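Local coordinates for signal recognition particle 54 kDa protein (Aeropyrum pernix, PDB 7EPK) that belongs to the SRP54 family, linking a helical bundle and a P-loop GTPase domain to an all-helical signal peptide binding domain, at residues V319-Q332 / L413-K425. Numbering follows the deposited sequence.
Sequences VLKGRITMRTIYRQ and LLVYYKNLKTMMK
Ile324, Met326 and Ile329 meet Tyr417, Leu420 and Lys421 in a buried, mainly apolar contact inside the all-helical signal peptide binding domain, its centre about 40 Å from the centre of the chain. It joins the turn between helices 293-320 and 326-337 to the last modelled helix, 409-423. The short helical segments 326-332 and 413-423 cross nearly at right angles, 104° between their directions, with axes 11.1 Å apart at closest approach. Contacts run from Ile329 and Met326 back through Ile324 to Val319 and Met424.

Ile324, in that turn, points toward helix 409-423, and its two branches take different partners. With CG1 swung anti to the backbone N (chi1 -171°), CD1 reaches Leu420 CB at 3.3 Å, while CG2 lies 3.8 Å from Lys421 CB. At the end of helix 293-320, Val319 CG1 packs on Met424 SD at 3.8 Å and also touches Leu420.

Where helix 326-337 begins, Thr325 is the N-cap: its OG1 accepts from Thr328 N and, weakly, from Arg327 N. One turn on, Ile329 CD1 touches Tyr417 CB at 3.8 Å and approaches the ring edge of Tyr417. Met326, bent at chi2, makes a Met-aromatic contact: SD lies 5.4 Å from the Tyr417 ring centroid, obliquely placed, and CE meets Leu414 CD1 at 3.8 Å. Pro388 also touches both Met326 and Tyr417.

The hydrogen bond between the two segments ends on Tyr416, whose OH is also bonded to the carbonyl oxygen of Ala362. Leu420 CD2, from the same helix, lies over the centre of one ring face. Gln332 and Tyr416 extend toward each other from opposite directions, the amide meeting the ring at its edge; Gln332 NE2 donates to Tyr416 OH at 2.9 Å, bent to 132° at the hydrogen, with the oxygen lying in the amide plane.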
# COMPACT_ATOMS: atom_id res chain seq x y z
N VAL A 319 -28.18 24.73 -3.68
CA VAL A 319 -29.14 25.48 -2.82
C VAL A 319 -29.42 26.83 -3.48
O VAL A 319 -30.59 27.10 -3.77
CB VAL A 319 -28.61 25.63 -1.38
CG1 VAL A 319 -29.29 26.76 -0.62
CG2 VAL A 319 -28.72 24.33 -0.61
N LEU A 320 -28.36 27.60 -3.76
CA LEU A 320 -28.42 29.00 -4.28
C LEU A 320 -29.17 29.04 -5.62
O LEU A 320 -29.76 30.09 -5.91
CB LEU A 320 -27.01 29.58 -4.43
CG LEU A 320 -26.19 29.75 -3.14
CD1 LEU A 320 -24.99 30.65 -3.38
CD2 LEU A 320 -27.03 30.30 -2.00
N LYS A 321 -29.14 27.95 -6.40
CA LYS A 321 -29.97 27.81 -7.63
C LYS A 321 -31.32 27.20 -7.24
O LYS A 321 -32.07 26.80 -8.16
CB LYS A 321 -29.22 27.04 -8.72
CG LYS A 321 -29.29 25.52 -8.71
CD LYS A 321 -28.84 24.83 -10.01
CE LYS A 321 -29.64 25.19 -11.24
NZ LYS A 321 -31.06 24.76 -11.16
N GLY A 322 -31.61 27.10 -5.93
CA GLY A 322 -32.93 26.79 -5.33
C GLY A 322 -33.33 25.32 -5.46
O GLY A 322 -34.53 25.05 -5.25
N ARG A 323 -32.39 24.42 -5.74
CA ARG A 323 -32.65 23.00 -6.12
C ARG A 323 -32.58 22.10 -4.88
O ARG A 323 -32.51 20.88 -5.06
CB ARG A 323 -31.66 22.51 -7.18
CG ARG A 323 -32.03 22.86 -8.62
CD ARG A 323 -33.15 22.01 -9.21
NE ARG A 323 -32.99 21.80 -10.65
CZ ARG A 323 -32.68 20.63 -11.25
NH1 ARG A 323 -32.51 19.52 -10.54
NH2 ARG A 323 -32.55 20.59 -12.56
N ILE A 324 -32.63 22.67 -3.67
CA ILE A 324 -32.43 21.94 -2.38
C ILE A 324 -33.40 20.75 -2.28
O ILE A 324 -34.59 20.93 -2.64
CB ILE A 324 -32.56 22.89 -1.17
CG1 ILE A 324 -32.14 22.19 0.13
CG2 ILE A 324 -33.96 23.47 -1.06
CD1 ILE A 324 -31.79 23.14 1.27
N THR A 325 -32.88 19.60 -1.82
CA THR A 325 -33.59 18.31 -1.56
C THR A 325 -32.90 17.54 -0.43
O THR A 325 -31.85 18.02 0.06
CB THR A 325 -33.59 17.37 -2.77
OG1 THR A 325 -32.23 16.97 -2.96
CG2 THR A 325 -34.22 17.98 -4.01
N MET A 326 -33.46 16.39 -0.03
CA MET A 326 -32.86 15.52 1.02
C MET A 326 -31.52 14.97 0.51
O MET A 326 -30.63 14.74 1.35
CB MET A 326 -33.78 14.36 1.38
CG MET A 326 -34.97 14.78 2.25
SD MET A 326 -34.52 15.80 3.71
CE MET A 326 -36.15 16.13 4.35
N ARG A 327 -31.37 14.79 -0.80
CA ARG A 327 -30.14 14.23 -1.42
C ARG A 327 -29.07 15.32 -1.45
O ARG A 327 -27.89 14.99 -1.21
CB ARG A 327 -30.41 13.66 -2.81
CG ARG A 327 -31.03 12.27 -2.75
CD ARG A 327 -31.63 11.76 -4.05
NE ARG A 327 -32.09 10.40 -3.87
CZ ARG A 327 -32.46 9.61 -4.85
NH1 ARG A 327 -32.84 8.37 -4.59
NH2 ARG A 327 -32.47 10.05 -6.10
N THR A 328 -29.48 16.57 -1.68
CA THR A 328 -28.59 17.76 -1.65
C THR A 328 -28.04 17.90 -0.24
O THR A 328 -26.81 17.93 -0.10
CB THR A 328 -29.34 19.03 -2.05
OG1 THR A 328 -29.72 18.89 -3.42
CG2 THR A 328 -28.52 20.29 -1.86
N ILE A 329 -28.93 17.94 0.75
CA ILE A 329 -28.59 18.09 2.20
C ILE A 329 -27.71 16.90 2.63
O ILE A 329 -26.71 17.12 3.34
CB ILE A 329 -29.86 18.20 3.06
CG1 ILE A 329 -30.71 19.41 2.65
CG2 ILE A 329 -29.50 18.24 4.54
CD1 ILE A 329 -31.92 19.63 3.53
N TYR A 330 -28.07 15.69 2.24
CA TYR A 330 -27.27 14.49 2.58
C TYR A 330 -25.84 14.64 2.06
O TYR A 330 -24.92 14.29 2.80
CB TYR A 330 -27.91 13.23 2.01
CG TYR A 330 -27.19 11.99 2.46
CD1 TYR A 330 -27.52 11.38 3.65
CD2 TYR A 330 -26.16 11.45 1.72
CE1 TYR A 330 -26.89 10.23 4.08
CE2 TYR A 330 -25.51 10.30 2.14
CZ TYR A 330 -25.87 9.69 3.32
OH TYR A 330 -25.25 8.54 3.73
N ARG A 331 -25.67 15.12 0.82
CA ARG A 331 -24.34 15.27 0.16
C ARG A 331 -23.62 16.44 0.83
O ARG A 331 -22.37 16.34 1.01
CB ARG A 331 -24.48 15.52 -1.34
CG ARG A 331 -24.79 14.27 -2.15
CD ARG A 331 -24.68 14.50 -3.65
NE ARG A 331 -25.39 13.46 -4.40
CZ ARG A 331 -26.64 13.55 -4.85
NH1 ARG A 331 -27.19 12.53 -5.49
NH2 ARG A 331 -27.35 14.65 -4.65
N GLN A 332 -24.38 17.49 1.15
CA GLN A 332 -23.90 18.71 1.85
C GLN A 332 -23.32 18.31 3.21
O GLN A 332 -22.20 18.72 3.49
CB GLN A 332 -25.05 19.70 2.01
CG GLN A 332 -24.63 21.03 2.62
CD GLN A 332 -25.82 21.93 2.82
OE1 GLN A 332 -26.51 22.28 1.86
NE2 GLN A 332 -26.08 22.27 4.07
N LEU A 413 -34.39 18.99 11.05
CA LEU A 413 -33.94 18.80 9.65
C LEU A 413 -35.02 19.37 8.74
O LEU A 413 -34.72 20.22 7.88
CB LEU A 413 -33.69 17.31 9.36
CG LEU A 413 -33.48 16.89 7.89
CD1 LEU A 413 -32.48 17.78 7.17
CD2 LEU A 413 -33.00 15.44 7.81
N LEU A 414 -36.25 18.89 8.94
CA LEU A 414 -37.40 19.25 8.09
C LEU A 414 -37.49 20.78 8.00
O LEU A 414 -37.50 21.30 6.85
CB LEU A 414 -38.65 18.58 8.65
CG LEU A 414 -39.07 17.32 7.89
CD1 LEU A 414 -37.92 16.35 7.69
CD2 LEU A 414 -40.23 16.62 8.58
N VAL A 415 -37.45 21.47 9.14
CA VAL A 415 -37.49 22.97 9.18
C VAL A 415 -36.30 23.49 8.37
O VAL A 415 -36.52 24.41 7.55
CB VAL A 415 -37.50 23.53 10.62
CG1 VAL A 415 -37.41 25.05 10.66
CG2 VAL A 415 -38.73 23.07 11.38
N TYR A 416 -35.11 22.92 8.60
CA TYR A 416 -33.83 23.30 7.96
C TYR A 416 -34.03 23.29 6.45
O TYR A 416 -33.84 24.33 5.77
CB TYR A 416 -32.69 22.36 8.36
CG TYR A 416 -31.35 22.69 7.76
CD1 TYR A 416 -30.52 23.64 8.34
CD2 TYR A 416 -30.90 22.06 6.61
CE1 TYR A 416 -29.29 23.95 7.79
CE2 TYR A 416 -29.67 22.36 6.05
CZ TYR A 416 -28.86 23.31 6.65
OH TYR A 416 -27.65 23.62 6.12
N TYR A 417 -34.48 22.14 5.96
CA TYR A 417 -34.89 21.95 4.55
C TYR A 417 -35.81 23.12 4.17
O TYR A 417 -35.39 23.92 3.33
CB TYR A 417 -35.46 20.53 4.38
CG TYR A 417 -36.33 20.34 3.16
CD1 TYR A 417 -35.79 20.10 1.91
CD2 TYR A 417 -37.70 20.42 3.27
CE1 TYR A 417 -36.60 19.94 0.80
CE2 TYR A 417 -38.53 20.25 2.17
CZ TYR A 417 -37.98 20.01 0.93
OH TYR A 417 -38.83 19.81 -0.11
N LYS A 418 -36.97 23.27 4.82
CA LYS A 418 -37.97 24.32 4.48
C LYS A 418 -37.32 25.70 4.58
O LYS A 418 -37.50 26.51 3.65
CB LYS A 418 -39.21 24.29 5.39
CG LYS A 418 -40.06 23.03 5.33
CD LYS A 418 -40.93 22.85 6.57
CE LYS A 418 -41.56 21.48 6.72
NZ LYS A 418 -42.16 21.31 8.07
N ASN A 419 -36.58 25.95 5.66
CA ASN A 419 -36.03 27.30 5.98
C ASN A 419 -35.03 27.67 4.88
O ASN A 419 -35.12 28.80 4.37
CB ASN A 419 -35.47 27.37 7.40
CG ASN A 419 -35.76 28.69 8.07
OD1 ASN A 419 -35.26 29.74 7.65
ND2 ASN A 419 -36.58 28.66 9.11
N LEU A 420 -34.13 26.76 4.51
CA LEU A 420 -33.17 26.99 3.40
C LEU A 420 -33.98 27.31 2.15
O LEU A 420 -33.72 28.36 1.55
CB LEU A 420 -32.27 25.77 3.18
CG LEU A 420 -30.90 25.81 3.86
CD1 LEU A 420 -30.00 26.85 3.21
CD2 LEU A 420 -31.02 26.09 5.36
N LYS A 421 -34.98 26.48 1.85
CA LYS A 421 -35.75 26.52 0.57
C LYS A 421 -36.48 27.86 0.40
O LYS A 421 -36.56 28.34 -0.77
CB LYS A 421 -36.78 25.39 0.50
CG LYS A 421 -37.55 25.39 -0.81
CD LYS A 421 -37.68 24.03 -1.39
CE LYS A 421 -38.54 23.12 -0.54
NZ LYS A 421 -39.07 22.01 -1.37
N THR A 422 -37.02 28.41 1.49
CA THR A 422 -37.71 29.73 1.56
C THR A 422 -36.74 30.82 1.09
O THR A 422 -37.03 31.46 0.07
CB THR A 422 -38.22 30.06 2.97
OG1 THR A 422 -39.02 29.00 3.50
CG2 THR A 422 -39.03 31.34 2.98
N MET A 423 -35.61 30.98 1.79
CA MET A 423 -34.65 32.11 1.60
C MET A 423 -34.32 32.31 0.12
O MET A 423 -34.32 33.48 -0.33
CB MET A 423 -33.35 31.84 2.37
CG MET A 423 -33.54 31.74 3.87
SD MET A 423 -32.01 31.25 4.67
CE MET A 423 -32.65 30.48 6.15
N MET A 424 -34.05 31.22 -0.62
CA MET A 424 -33.52 31.26 -2.01
C MET A 424 -34.66 31.54 -3.01
O MET A 424 -34.41 31.41 -4.22
CB MET A 424 -32.80 29.95 -2.35
CG MET A 424 -31.34 29.90 -1.88
SD MET A 424 -31.09 30.11 -0.08
CE MET A 424 -30.47 31.79 -0.03
N LYS A 425 -35.84 31.94 -2.51
CA LYS A 425 -36.97 32.44 -3.34
C LYS A 425 -36.85 33.97 -3.48
O LYS A 425 -37.46 34.51 -4.42
CB LYS A 425 -38.31 32.00 -2.73
CG LYS A 425 -39.58 32.47 -3.45
CD LYS A 425 -39.64 32.14 -4.94
CE LYS A 425 -40.56 33.06 -5.71
NZ LYS A 425 -40.23 33.09 -7.16